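PDB 3QFI: transcriptional regulator from Enterococcus faecalis, which belongs to the LytR-CpsA-Psr family of bacterial proteins, whose members are generally associated with the cell envelope despite the regulator name. Local coordinates for residues S57-L62 / E175-I180; S61-I66 / G168-Q173. All blocks are in the same frame, centred on the assembly; numbering follows the deposited sequence.

Interactions 1 and 2 join the same two elements, strand 56-62 and helix 166-184, with their centres about 11 Å apart. They start from neighbouring parts of the strand and share S61 and L62, but they use the helix in reverse order: 57-62 meets the later turns, 175-180, while 61-66 meets the earlier ones, 168-173. Going along the strand therefore means going back along the helix, which lies against one face of the mixed sheet. Interaction 1 is apolar and interaction 2 polar, with arginines gathered near the turn that follows the strand. Both belong to the LytR-CpsA-Psr part of the chain, and together they describe how this helix packs along the sheet.

Interaction 1. Residues S57-L62 / E175-I180; sequences STMISL and EVVEKI
M59 carries this contact for the strand, meeting V177 and E178 on the helix. The interaction is apolar. The terminal methyl CE of M59 reaches the CG1 branch of V177 at 3.3 Å, and also lies near CB of the same valine. Further back along the chain, SD of M59 lies 4.1 Å from CB of E178, so the thioether touches the aliphatic root of the glutamate and not its carboxylate. These two side chains cross at about a right angle, whereas M59 approaches V177 at a slant. Methionine suits the position because its long, unbranched chain spans the gap from strand to helix: the CA atoms of M59 and E178 are 8.5 Å apart. Its chain runs straight out through chi2 (177°), then bends at chi3 (117°), which carries the methyl group onto the valine. The branched V177 answers with CG1, placed anti to its own backbone N (chi1 172°).

Polar interactions serve the helix itself. K179 N donates to E175 O in the regular helical pattern, and the side chains of the same pair form a long salt bridge, with K179 NZ and E175 OE1 3.7 Å apart.

The arrangement is the layering of an alpha/beta fold, a helix laid against one face of a mixed sheet. Strand 56-62 lies between strands 44-51 and 227-230. M59 also packs on I227, which E178 touches as well, and on R174 of the helix. V176 and I180 rest on I124, so helix 166-184 also packs on strand 124-128.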
loop_
_atom_site.group_PDB
_atom_site.type_symbol
_atom_site.label_atom_id
_atom_site.label_comp_id
_atom_site.label_asym_id
_atom_site.label_seq_id
_atom_site.Cartn_x
_atom_site.Cartn_y
_atom_site.Cartn_z
ATOM N N SER A 57 -3.930 -9.376 8.714
ATOM C CA SER A 57 -3.495 -8.080 8.196
ATOM C C SER A 57 -4.049 -7.956 6.794
ATOM O O SER A 57 -4.006 -8.907 6.016
ATOM C CB SER A 57 -1.967 -7.952 8.142
ATOM O OG SER A 57 -1.419 -7.737 9.428
ATOM N N THR A 58 -4.553 -6.771 6.477
ATOM C CA THR A 58 -5.161 -6.512 5.187
ATOM C C THR A 58 -4.386 -5.437 4.437
ATOM O O THR A 58 -4.279 -4.290 4.893
ATOM C CB THR A 58 -6.603 -6.043 5.389
ATOM O OG1 THR A 58 -7.217 -6.836 6.412
ATOM C CG2 THR A 58 -7.398 -6.171 4.116
ATOM N N MET A 59 -3.838 -5.831 3.290
ATOM C CA MET A 59 -3.073 -4.945 2.422
ATOM C C MET A 59 -4.066 -4.292 1.481
ATOM O O MET A 59 -5.106 -4.865 1.157
ATOM C CB MET A 59 -2.043 -5.735 1.615
ATOM C CG MET A 59 -0.978 -6.426 2.457
ATOM S SD MET A 59 0.162 -7.407 1.427
ATOM C CE MET A 59 1.706 -6.567 1.734
ATOM N N ILE A 60 -3.738 -3.093 1.034
ATOM C CA ILE A 60 -4.629 -2.363 0.163
ATOM C C ILE A 60 -3.815 -1.522 -0.801
ATOM O O ILE A 60 -3.165 -0.561 -0.411
ATOM C CB ILE A 60 -5.580 -1.446 1.005
ATOM C CG1 ILE A 60 -7.034 -1.843 0.796
ATOM C CG2 ILE A 60 -5.425 -0.000 0.604
ATOM C CD1 ILE A 60 -7.549 -1.596 -0.603
ATOM N N SER A 61 -3.831 -1.916 -2.063
ATOM C CA SER A 61 -3.127 -1.188 -3.096
ATOM C C SER A 61 -4.003 -0.020 -3.516
ATOM O O SER A 61 -5.220 -0.182 -3.682
ATOM C CB SER A 61 -2.920 -2.075 -4.317
ATOM O OG SER A 61 -2.030 -3.143 -4.054
ATOM N N LEU A 62 -3.402 1.153 -3.683
ATOM C CA LEU A 62 -4.154 2.319 -4.145
ATOM C C LEU A 62 -3.634 2.705 -5.531
ATOM O O LEU A 62 -2.464 3.055 -5.689
ATOM C CB LEU A 62 -3.981 3.492 -3.178
ATOM C CG LEU A 62 -4.604 3.252 -1.801
ATOM C CD1 LEU A 62 -4.099 4.265 -0.800
ATOM C CD2 LEU A 62 -6.114 3.314 -1.929
ATOM N N GLU A 175 2.692 -8.891 -3.152
ATOM C CA GLU A 175 3.285 -10.190 -2.882
ATOM C C GLU A 175 4.677 -9.967 -2.283
ATOM O O GLU A 175 5.049 -10.604 -1.300
ATOM C CB GLU A 175 3.368 -11.012 -4.169
ATOM C CG GLU A 175 3.661 -12.485 -3.921
ATOM C CD GLU A 175 3.825 -13.293 -5.203
ATOM O OE1 GLU A 175 4.010 -14.526 -5.098
ATOM O OE2 GLU A 175 3.769 -12.699 -6.305
ATOM N N VAL A 176 5.423 -9.035 -2.870
ATOM C CA VAL A 176 6.758 -8.699 -2.402
ATOM C C VAL A 176 6.706 -8.225 -0.952
ATOM O O VAL A 176 7.371 -8.794 -0.091
ATOM C CB VAL A 176 7.395 -7.602 -3.306
ATOM C CG1 VAL A 176 8.683 -7.065 -2.690
ATOM C CG2 VAL A 176 7.685 -8.184 -4.679
ATOM N N VAL A 177 5.917 -7.193 -0.675
ATOM C CA VAL A 177 5.810 -6.679 0.686
ATOM C C VAL A 177 5.312 -7.751 1.645
ATOM O O VAL A 177 5.671 -7.755 2.822
ATOM C CB VAL A 177 4.847 -5.464 0.761
ATOM C CG1 VAL A 177 4.592 -5.074 2.218
ATOM C CG2 VAL A 177 5.440 -4.285 -0.006
ATOM N N GLU A 178 4.477 -8.659 1.154
ATOM C CA GLU A 178 3.955 -9.710 2.022
ATOM C C GLU A 178 5.076 -10.661 2.434
ATOM O O GLU A 178 5.168 -11.075 3.597
ATOM C CB GLU A 178 2.873 -10.503 1.312
ATOM C CG GLU A 178 2.176 -11.499 2.213
ATOM C CD GLU A 178 1.355 -12.498 1.425
ATOM O OE1 GLU A 178 0.654 -12.082 0.468
ATOM O OE2 GLU A 178 1.412 -13.700 1.772
ATOM N N LYS A 179 5.922 -11.005 1.469
ATOM C CA LYS A 179 7.037 -11.898 1.725
ATOM C C LYS A 179 8.064 -11.227 2.622
ATOM O O LYS A 179 8.633 -11.867 3.501
ATOM C CB LYS A 179 7.674 -12.323 0.404
ATOM C CG LYS A 179 6.768 -13.185 -0.454
ATOM C CD LYS A 179 6.206 -14.351 0.349
ATOM C CE LYS A 179 5.439 -15.343 -0.523
ATOM N NZ LYS A 179 4.407 -14.694 -1.374
ATOM N N ILE A 180 8.289 -9.936 2.402
ATOM C CA ILE A 180 9.241 -9.184 3.206
ATOM C C ILE A 180 8.778 -9.206 4.660
ATOM O O ILE A 180 9.446 -9.756 5.537
ATOM C CB ILE A 180 9.349 -7.711 2.730
ATOM C CG1 ILE A 180 9.953 -7.658 1.331
ATOM C CG2 ILE A 180 10.246 -6.911 3.676
ATOM C CD1 ILE A 180 11.370 -8.183 1.267
#

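Interaction 2. Residues S61-I66 / G168-Q173; sequences SLDRDI and GRQRRQ
S61 and Q170 have the nearest CA atoms of the two segments, 6.2 Å apart, where the last part of the strand passes the helix. Beyond it the chain turns in a type I beta turn from D63 to I66. D63 takes part in the bend twice: its OD1 accepts from the backbone N of D65, making an Asx turn, while the I66 N to D63 O bond of the beta turn is weak. Aspartate fits here because its short side chain can reach back to a main-chain N-H two residues on.

Q170 is the centre of the side-chain contact. Its CG stands beside the backbone N (chi1 -72°), and the chain then runs extended towards the strand, so that the terminal amide spans two residues. Q170 OE1 lies 3.4 Å from CB of S61, a small residue that allows the helix to come near. On the other branch Q170 NE2 is 3.4 Å from OD2 of D63, the amide and carboxylate planes turned 79° apart; the same OD2 also lies close to the like-charged D166. The hydroxyl of S61 is held elsewhere, by a hydrogen bond with R174 NH1.

R64 and R169, both partly exposed, come close as like charges: R64 NH2 and R169 NH2 are 3.4 Å apart, two donors without a hydrogen bond, and the guanidinium planes are 88° apart. R169 NH2 comes in at the edge of the R64 group. R169 NE also makes a weak bond to Q173 OE1 (3.1 Å), which can hold it only loosely.

R159 also comes close to both arginines. Such a gathering of positive groups is consistent with a site for an anion, which would offset their charge, and the Asx turn probably helps to set where R64 leaves the chain.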
loop_
_atom_site.group_PDB
_atom_site.type_symbol
_atom_site.label_atom_id
_atom_site.label_comp_id
_atom_site.label_asym_id
_atom_site.label_seq_id
_atom_site.Cartn_x
_atom_site.Cartn_y
_atom_site.Cartn_z
ATOM N N SER A 61 -3.831 -1.916 -2.063
ATOM C CA SER A 61 -3.127 -1.188 -3.096
ATOM C C SER A 61 -4.003 -0.020 -3.516
ATOM O O SER A 61 -5.220 -0.182 -3.682
ATOM C CB SER A 61 -2.920 -2.075 -4.317
ATOM O OG SER A 61 -2.030 -3.143 -4.054
ATOM N N LEU A 62 -3.402 1.153 -3.683
ATOM C CA LEU A 62 -4.154 2.319 -4.145
ATOM C C LEU A 62 -3.634 2.705 -5.531
ATOM O O LEU A 62 -2.464 3.055 -5.689
ATOM C CB LEU A 62 -3.981 3.492 -3.178
ATOM C CG LEU A 62 -4.604 3.252 -1.801
ATOM C CD1 LEU A 62 -4.099 4.265 -0.800
ATOM C CD2 LEU A 62 -6.114 3.314 -1.929
ATOM N N ASP A 63 -4.501 2.625 -6.533
ATOM C CA ASP A 63 -4.125 2.986 -7.899
ATOM C C ASP A 63 -3.833 4.487 -7.939
ATOM O O ASP A 63 -4.533 5.271 -7.308
ATOM C CB ASP A 63 -5.260 2.652 -8.873
ATOM C CG ASP A 63 -4.868 2.861 -10.326
ATOM O OD1 ASP A 63 -4.548 4.007 -10.725
ATOM O OD2 ASP A 63 -4.886 1.870 -11.083
ATOM N N ARG A 64 -2.798 4.874 -8.679
ATOM C CA ARG A 64 -2.404 6.271 -8.789
ATOM C C ARG A 64 -3.409 7.118 -9.561
ATOM O O ARG A 64 -3.455 8.343 -9.412
ATOM C CB ARG A 64 -1.025 6.379 -9.460
ATOM C CG ARG A 64 -0.982 5.935 -10.932
ATOM C CD ARG A 64 0.433 6.025 -11.532
ATOM N NE ARG A 64 1.342 5.087 -10.872
ATOM C CZ ARG A 64 2.619 4.882 -11.204
ATOM N NH1 ARG A 64 3.187 5.549 -12.204
ATOM N NH2 ARG A 64 3.330 3.988 -10.525
ATOM N N ASP A 65 -4.216 6.479 -10.393
ATOM C CA ASP A 65 -5.187 7.227 -11.176
ATOM C C ASP A 65 -6.513 7.441 -10.451
ATOM O O ASP A 65 -7.456 7.989 -11.013
ATOM C CB ASP A 65 -5.419 6.515 -12.506
ATOM C CG ASP A 65 -4.143 6.381 -13.320
ATOM O OD1 ASP A 65 -3.938 5.313 -13.943
ATOM O OD2 ASP A 65 -3.348 7.353 -13.345
ATOM N N ILE A 66 -6.600 7.020 -9.200
ATOM C CA ILE A 66 -7.851 7.199 -8.490
ATOM C C ILE A 66 -8.172 8.679 -8.286
ATOM O O ILE A 66 -7.304 9.480 -7.900
ATOM C CB ILE A 66 -7.834 6.445 -7.154
ATOM C CG1 ILE A 66 -7.678 4.942 -7.443
ATOM C CG2 ILE A 66 -9.104 6.736 -6.372
ATOM C CD1 ILE A 66 -7.794 4.037 -6.240
ATOM N N GLY A 168 -2.029 -6.182 -12.154
ATOM C CA GLY A 168 -0.974 -7.170 -12.050
ATOM C C GLY A 168 0.166 -6.610 -11.221
ATOM O O GLY A 168 0.515 -7.161 -10.178
ATOM N N ARG A 169 0.745 -5.506 -11.680
ATOM C CA ARG A 169 1.834 -4.869 -10.962
ATOM C C ARG A 169 1.493 -4.660 -9.488
ATOM O O ARG A 169 2.333 -4.890 -8.625
ATOM C CB ARG A 169 2.176 -3.539 -11.621
ATOM C CG ARG A 169 3.106 -2.675 -10.819
ATOM C CD ARG A 169 3.609 -1.533 -11.669
ATOM N NE ARG A 169 4.092 -0.440 -10.840
ATOM C CZ ARG A 169 5.110 0.347 -11.166
ATOM N NH1 ARG A 169 5.759 0.155 -12.312
ATOM N NH2 ARG A 169 5.478 1.325 -10.347
ATOM N N GLN A 170 0.262 -4.236 -9.208
ATOM C CA GLN A 170 -0.197 -4.014 -7.833
ATOM C C GLN A 170 -0.183 -5.339 -7.057
ATOM O O GLN A 170 0.286 -5.401 -5.916
ATOM C CB GLN A 170 -1.618 -3.402 -7.822
ATOM C CG GLN A 170 -1.704 -1.914 -8.267
ATOM C CD GLN A 170 -3.152 -1.386 -8.424
ATOM O OE1 GLN A 170 -3.971 -1.459 -7.494
ATOM N NE2 GLN A 170 -3.459 -0.835 -9.601
ATOM N N ARG A 171 -0.684 -6.400 -7.681
ATOM C CA ARG A 171 -0.710 -7.713 -7.042
ATOM C C ARG A 171 0.728 -8.156 -6.739
ATOM O O ARG A 171 1.000 -8.668 -5.664
ATOM C CB ARG A 171 -1.432 -8.716 -7.958
ATOM C CG ARG A 171 -1.169 -10.201 -7.691
ATOM C CD ARG A 171 -1.730 -10.705 -6.361
ATOM N NE ARG A 171 -0.961 -10.261 -5.193
ATOM C CZ ARG A 171 -1.208 -10.652 -3.942
ATOM N NH1 ARG A 171 -0.464 -10.196 -2.939
ATOM N NH2 ARG A 171 -2.198 -11.506 -3.694
ATOM N N ARG A 172 1.646 -7.940 -7.679
ATOM C CA ARG A 172 3.045 -8.308 -7.475
ATOM C C ARG A 172 3.713 -7.467 -6.381
ATOM O O ARG A 172 4.556 -7.967 -5.634
ATOM C CB ARG A 172 3.845 -8.167 -8.777
ATOM C CG ARG A 172 3.839 -9.412 -9.644
ATOM C CD ARG A 172 4.708 -9.270 -10.906
ATOM N NE ARG A 172 4.109 -8.461 -11.976
ATOM C CZ ARG A 172 4.349 -7.167 -12.178
ATOM N NH1 ARG A 172 5.173 -6.501 -11.381
ATOM N NH2 ARG A 172 3.801 -6.546 -13.211
ATOM N N GLN A 173 3.356 -6.192 -6.286
ATOM C CA GLN A 173 3.944 -5.347 -5.257
ATOM C C GLN A 173 3.479 -5.799 -3.883
ATOM O O GLN A 173 4.238 -5.724 -2.910
ATOM C CB GLN A 173 3.572 -3.888 -5.488
ATOM C CG GLN A 173 4.319 -3.288 -6.661
ATOM C CD GLN A 173 3.869 -1.883 -6.998
ATOM O OE1 GLN A 173 4.427 -1.247 -7.894
ATOM N NE2 GLN A 173 2.851 -1.389 -6.289
#